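Local coordinates for RNA pseudouridylate synthase domain-containing protein 1 (Homo sapiens, PDB 5VBB), which probably binds RNA and isomerises uridine to pseudouridine in it, as a member of the RluA family of pseudouridine synthases, at residues A[202-214]-A[224-236]. Numbering follows the deposited sequence.
Sequences RPFRMMLHAFYLR and VCTPDPFLPSLDA
NE2 of H209 and OG1 of T226 share a hydrogen bond of 2.7 Å, the hydroxyl lying at the edge of the imidazole and close to its plane. With CG anti to the backbone N (chi1 180°), the ring of H209 reaches across to 224-236, and its other nitrogen, ND1, bonds OG of S71. P229 lies over one face in a CH-pi contact, its CD 3.8 Å from the ring centroid and offset toward the rim. Without the imidazole, as with an alanine here, the hydroxyl of T226 would probably lose this partner, S71 would lose one of its bonds, and a gap would open beneath P229.

Just before strand 208-216 the ring of F230 packs against the chain at M207, its CZ 3.4 Å from the backbone C of M207. SD of M207 makes an oblique Met-aromatic contact with the same ring, and CE1 of F230 sits over the guanidinium of R205, the two planes 65° apart; NH2 of R205 bonds the same S71 hydroxyl that holds H209. F230 N donates to D228 OD1 in an Asx turn, while OD2 of D228 forms a salt bridge with K163.

Farther along, SG of C225 rests over one face of the F211 ring, 3.9 Å from its centroid, and helix 247-256 adds L247 and V251 to this cluster. T226 N donates to F211 O (3.0 Å). L213 and V224 form an antiparallel hydrogen-bonded pair, with V224 N 2.8 Å from L213 O, and Y212 and C225 the adjacent non-hydrogen-bonded one. The arrangement is a beta hairpin of strands 208-216 and 221-225, whose second strand gives way to a loop running back along the first, beside the probable active site, the side chain of L208 lying about 5 Å from that of D67, the likely catalytic aspartate.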
loop_
_atom_site.group_PDB
_atom_site.type_symbol
_atom_site.label_atom_id
_atom_site.label_comp_id
_atom_site.label_asym_id
_atom_site.label_seq_id
_atom_site.Cartn_x
_atom_site.Cartn_y
_atom_site.Cartn_z
ATOM N N ARG A 202 -10.762 -7.471 -14.882
ATOM C CA ARG A 202 -10.453 -6.739 -16.112
ATOM C C ARG A 202 -9.256 -5.774 -15.972
ATOM O O ARG A 202 -8.535 -5.681 -16.940
ATOM C CB ARG A 202 -11.696 -6.002 -16.638
ATOM C CG ARG A 202 -12.849 -6.975 -16.910
ATOM C CD ARG A 202 -13.876 -6.482 -17.900
ATOM N NE ARG A 202 -14.840 -5.539 -17.318
ATOM C CZ ARG A 202 -16.173 -5.679 -17.297
ATOM N NH1 ARG A 202 -16.747 -6.782 -17.772
ATOM N NH2 ARG A 202 -16.937 -4.734 -16.762
ATOM N N PRO A 203 -8.968 -5.058 -14.847
ATOM C CA PRO A 203 -7.765 -4.204 -14.816
ATOM C C PRO A 203 -6.464 -5.012 -14.850
ATOM O O PRO A 203 -6.426 -6.183 -14.476
ATOM C CB PRO A 203 -7.932 -3.401 -13.506
ATOM C CG PRO A 203 -9.343 -3.524 -13.157
ATOM C CD PRO A 203 -9.717 -4.913 -13.589
ATOM N N PHE A 204 -5.401 -4.391 -15.361
ATOM C CA PHE A 204 -4.130 -5.091 -15.536
ATOM C C PHE A 204 -3.454 -5.375 -14.219
ATOM O O PHE A 204 -2.545 -6.199 -14.182
ATOM C CB PHE A 204 -3.184 -4.305 -16.460
ATOM C CG PHE A 204 -2.355 -3.218 -15.813
ATOM C CD1 PHE A 204 -2.847 -1.919 -15.695
ATOM C CD2 PHE A 204 -1.033 -3.450 -15.466
ATOM C CE1 PHE A 204 -2.024 -0.882 -15.290
ATOM C CE2 PHE A 204 -0.225 -2.418 -14.988
ATOM C CZ PHE A 204 -0.723 -1.136 -14.900
ATOM N N ARG A 205 -3.865 -4.681 -13.136
ATOM C CA ARG A 205 -3.264 -4.845 -11.815
ATOM C C ARG A 205 -4.201 -4.373 -10.751
ATOM O O ARG A 205 -5.221 -3.787 -11.055
ATOM C CB ARG A 205 -2.001 -4.004 -11.746
ATOM C CG ARG A 205 -2.217 -2.501 -11.848
ATOM C CD ARG A 205 -0.986 -1.739 -11.374
ATOM N NE ARG A 205 -0.879 -1.862 -9.924
ATOM C CZ ARG A 205 0.065 -1.328 -9.176
ATOM N NH1 ARG A 205 1.028 -0.601 -9.728
ATOM N NH2 ARG A 205 0.057 -1.513 -7.865
ATOM N N MET A 206 -3.842 -4.589 -9.508
ATOM C CA MET A 206 -4.589 -4.039 -8.400
ATOM C C MET A 206 -4.011 -2.657 -8.137
ATOM O O MET A 206 -2.798 -2.528 -8.021
ATOM C CB MET A 206 -4.467 -4.902 -7.160
ATOM C CG MET A 206 -5.352 -4.413 -6.073
ATOM S SD MET A 206 -5.372 -5.484 -4.612
ATOM C CE MET A 206 -3.773 -5.044 -3.903
ATOM N N MET A 207 -4.859 -1.632 -8.062
ATOM C CA MET A 207 -4.405 -0.243 -7.919
ATOM C C MET A 207 -4.168 0.194 -6.450
ATOM O O MET A 207 -4.821 1.099 -5.947
ATOM C CB MET A 207 -5.413 0.704 -8.591
ATOM C CG MET A 207 -5.775 0.312 -10.021
ATOM S SD MET A 207 -4.347 0.229 -11.136
ATOM C CE MET A 207 -5.126 -0.481 -12.602
ATOM N N LEU A 208 -3.169 -0.400 -5.812
ATOM C CA LEU A 208 -2.733 -0.056 -4.464
ATOM C C LEU A 208 -1.231 -0.024 -4.532
ATOM O O LEU A 208 -0.654 -0.935 -5.098
ATOM C CB LEU A 208 -3.253 -1.074 -3.418
ATOM C CG LEU A 208 -2.896 -0.789 -1.960
ATOM C CD1 LEU A 208 -3.520 0.535 -1.492
ATOM C CD2 LEU A 208 -3.432 -1.878 -1.051
ATOM N N HIS A 209 -0.609 1.057 -4.011
ATOM C CA HIS A 209 0.804 1.310 -4.109
ATOM C C HIS A 209 1.323 1.897 -2.801
ATOM O O HIS A 209 0.762 2.880 -2.313
ATOM C CB HIS A 209 1.025 2.351 -5.222
ATOM C CG HIS A 209 2.459 2.721 -5.433
ATOM N ND1 HIS A 209 3.370 1.811 -5.957
ATOM C CD2 HIS A 209 3.105 3.892 -5.173
ATOM C CE1 HIS A 209 4.532 2.450 -6.001
ATOM N NE2 HIS A 209 4.413 3.712 -5.555
ATOM N N ALA A 210 2.365 1.310 -2.245
ATOM C CA ALA A 210 2.983 1.820 -1.007
ATOM C C ALA A 210 3.873 2.961 -1.437
ATOM O O ALA A 210 4.918 2.760 -2.031
ATOM C CB ALA A 210 3.767 0.708 -0.320
ATOM N N PHE A 211 3.440 4.165 -1.144
ATOM C CA PHE A 211 4.026 5.396 -1.648
ATOM C C PHE A 211 5.058 6.022 -0.740
ATOM O O PHE A 211 6.157 6.310 -1.189
ATOM C CB PHE A 211 2.856 6.370 -1.873
ATOM C CG PHE A 211 3.189 7.769 -2.303
ATOM C CD1 PHE A 211 3.783 8.008 -3.539
ATOM C CD2 PHE A 211 2.719 8.851 -1.582
ATOM C CE1 PHE A 211 3.909 9.312 -4.028
ATOM C CE2 PHE A 211 2.933 10.140 -2.022
ATOM C CZ PHE A 211 3.471 10.367 -3.265
ATOM N N TYR A 212 4.735 6.212 0.529
ATOM C CA TYR A 212 5.569 6.905 1.481
ATOM C C TYR A 212 5.946 5.947 2.599
ATOM O O TYR A 212 5.107 5.178 3.063
ATOM C CB TYR A 212 4.826 8.132 2.019
ATOM C CG TYR A 212 5.630 8.905 3.037
ATOM C CD1 TYR A 212 6.601 9.821 2.641
ATOM C CD2 TYR A 212 5.429 8.716 4.400
ATOM C CE1 TYR A 212 7.422 10.449 3.581
ATOM C CE2 TYR A 212 6.208 9.374 5.343
ATOM C CZ TYR A 212 7.177 10.265 4.936
ATOM O OH TYR A 212 7.896 10.893 5.921
ATOM N N LEU A 213 7.209 5.953 2.985
ATOM C CA LEU A 213 7.683 5.090 4.066
ATOM C C LEU A 213 8.771 5.823 4.844
ATOM O O LEU A 213 9.659 6.399 4.247
ATOM C CB LEU A 213 8.188 3.756 3.491
ATOM C CG LEU A 213 8.887 2.756 4.445
ATOM C CD1 LEU A 213 7.882 2.126 5.416
ATOM C CD2 LEU A 213 9.623 1.664 3.631
ATOM N N ARG A 214 8.647 5.887 6.158
ATOM C CA ARG A 214 9.625 6.532 7.015
ATOM C C ARG A 214 9.896 5.599 8.169
ATOM O O ARG A 214 8.957 5.259 8.875
ATOM C CB ARG A 214 9.117 7.866 7.532
ATOM C CG ARG A 214 10.207 8.704 8.215
ATOM C CD ARG A 214 9.631 9.674 9.241
ATOM N NE ARG A 214 8.638 10.565 8.661
ATOM C CZ ARG A 214 7.811 11.358 9.341
ATOM N NH1 ARG A 214 7.846 11.390 10.669
ATOM N NH2 ARG A 214 6.947 12.123 8.700
ATOM N N VAL A 224 11.291 7.493 2.232
ATOM C CA VAL A 224 11.162 7.505 0.791
ATOM C C VAL A 224 9.758 7.873 0.425
ATOM O O VAL A 224 8.789 7.640 1.165
ATOM C CB VAL A 224 11.639 6.192 0.061
ATOM C CG1 VAL A 224 12.896 5.628 0.694
ATOM C CG2 VAL A 224 10.567 5.118 0.021
ATOM N N CYS A 225 9.689 8.510 -0.728
ATOM C CA CYS A 225 8.494 8.887 -1.404
ATOM C C CYS A 225 8.699 8.499 -2.840
ATOM O O CYS A 225 9.411 9.182 -3.572
ATOM C CB CYS A 225 8.238 10.378 -1.252
ATOM S SG CYS A 225 6.538 10.796 -1.537
ATOM N N THR A 226 8.170 7.334 -3.207
ATOM C CA THR A 226 8.360 6.779 -4.524
ATOM C C THR A 226 7.583 7.550 -5.593
ATOM O O THR A 226 6.624 8.265 -5.260
ATOM C CB THR A 226 7.829 5.325 -4.615
ATOM O OG1 THR A 226 6.400 5.369 -4.694
ATOM C CG2 THR A 226 8.292 4.431 -3.503
ATOM N N PRO A 227 7.892 7.304 -6.890
ATOM C CA PRO A 227 7.078 7.900 -7.952
ATOM C C PRO A 227 5.634 7.399 -7.900
ATOM O O PRO A 227 5.359 6.284 -7.450
ATOM C CB PRO A 227 7.741 7.396 -9.240
ATOM C CG PRO A 227 9.118 7.035 -8.856
ATOM C CD PRO A 227 8.986 6.491 -7.460
ATOM N N ASP A 228 4.720 8.245 -8.333
ATOM C CA ASP A 228 3.280 7.949 -8.371
ATOM C C ASP A 228 2.975 7.160 -9.663
ATOM O O ASP A 228 3.148 7.718 -10.743
ATOM C CB ASP A 228 2.522 9.265 -8.362
ATOM C CG ASP A 228 1.027 9.176 -8.545
ATOM O OD1 ASP A 228 0.495 8.041 -8.604
ATOM O OD2 ASP A 228 0.389 10.230 -8.579
ATOM N N PRO A 229 2.496 5.901 -9.595
ATOM C CA PRO A 229 2.224 5.151 -10.827
ATOM C C PRO A 229 0.855 5.384 -11.445
ATOM O O PRO A 229 0.609 4.923 -12.558
ATOM C CB PRO A 229 2.312 3.700 -10.342
ATOM C CG PRO A 229 1.719 3.771 -8.962
ATOM C CD PRO A 229 2.213 5.073 -8.402
ATOM N N PHE A 230 -0.055 6.037 -10.729
ATOM C CA PHE A 230 -1.443 6.207 -11.164
ATOM C C PHE A 230 -1.606 7.549 -11.809
ATOM O O PHE A 230 -2.303 8.412 -11.309
ATOM C CB PHE A 230 -2.383 5.995 -9.969
ATOM C CG PHE A 230 -2.160 4.662 -9.260
ATOM C CD1 PHE A 230 -1.974 3.483 -9.983
ATOM C CD2 PHE A 230 -2.142 4.588 -7.874
ATOM C CE1 PHE A 230 -1.742 2.265 -9.322
ATOM C CE2 PHE A 230 -1.944 3.367 -7.221
ATOM C CZ PHE A 230 -1.826 2.207 -7.941
ATOM N N LEU A 231 -0.953 7.696 -12.971
ATOM C CA LEU A 231 -0.969 8.920 -13.755
ATOM C C LEU A 231 -1.454 8.636 -15.169
ATOM O O LEU A 231 -1.052 7.629 -15.737
ATOM C CB LEU A 231 0.448 9.477 -13.865
ATOM C CG LEU A 231 1.099 9.959 -12.569
ATOM C CD1 LEU A 231 2.569 10.290 -12.811
ATOM C CD2 LEU A 231 0.377 11.172 -12.013
ATOM N N PRO A 232 -2.193 9.550 -15.804
ATOM C CA PRO A 232 -2.562 9.331 -17.225
ATOM C C PRO A 232 -1.363 9.115 -18.170
ATOM O O PRO A 232 -1.517 8.390 -19.158
ATOM C CB PRO A 232 -3.332 10.597 -17.600
ATOM C CG PRO A 232 -3.138 11.534 -16.543
ATOM C CD PRO A 232 -2.733 10.823 -15.305
ATOM N N SER A 233 -0.161 9.683 -17.867
ATOM C CA SER A 233 1.028 9.502 -18.720
ATOM C C SER A 233 1.558 8.074 -18.660
ATOM O O SER A 233 2.310 7.678 -19.536
ATOM C CB SER A 233 2.140 10.501 -18.355
ATOM O OG SER A 233 2.220 10.790 -16.966
ATOM N N LEU A 234 1.164 7.289 -17.659
ATOM C CA LEU A 234 1.640 5.914 -17.527
ATOM C C LEU A 234 0.557 4.894 -17.836
ATOM O O LEU A 234 0.860 3.859 -18.444
ATOM C CB LEU A 234 2.199 5.671 -16.115
ATOM C CG LEU A 234 3.199 6.705 -15.599
ATOM C CD1 LEU A 234 3.593 6.379 -14.174
ATOM C CD2 LEU A 234 4.443 6.778 -16.483
ATOM N N ASP A 235 -0.682 5.160 -17.419
ATOM C CA ASP A 235 -1.832 4.293 -17.659
ATOM C C ASP A 235 -2.900 5.137 -18.310
ATOM O O ASP A 235 -3.585 5.917 -17.644
ATOM C CB ASP A 235 -2.334 3.699 -16.348
ATOM C CG ASP A 235 -3.463 2.729 -16.498
ATOM O OD1 ASP A 235 -3.994 2.595 -17.629
ATOM O OD2 ASP A 235 -3.778 2.053 -15.518
ATOM N N ALA A 236 -3.101 4.926 -19.612
ATOM C CA ALA A 236 -4.043 5.705 -20.382
ATOM C C ALA A 236 -5.512 5.342 -20.096
ATOM O O ALA A 236 -6.377 6.089 -20.520
ATOM C CB ALA A 236 -3.740 5.576 -21.858
#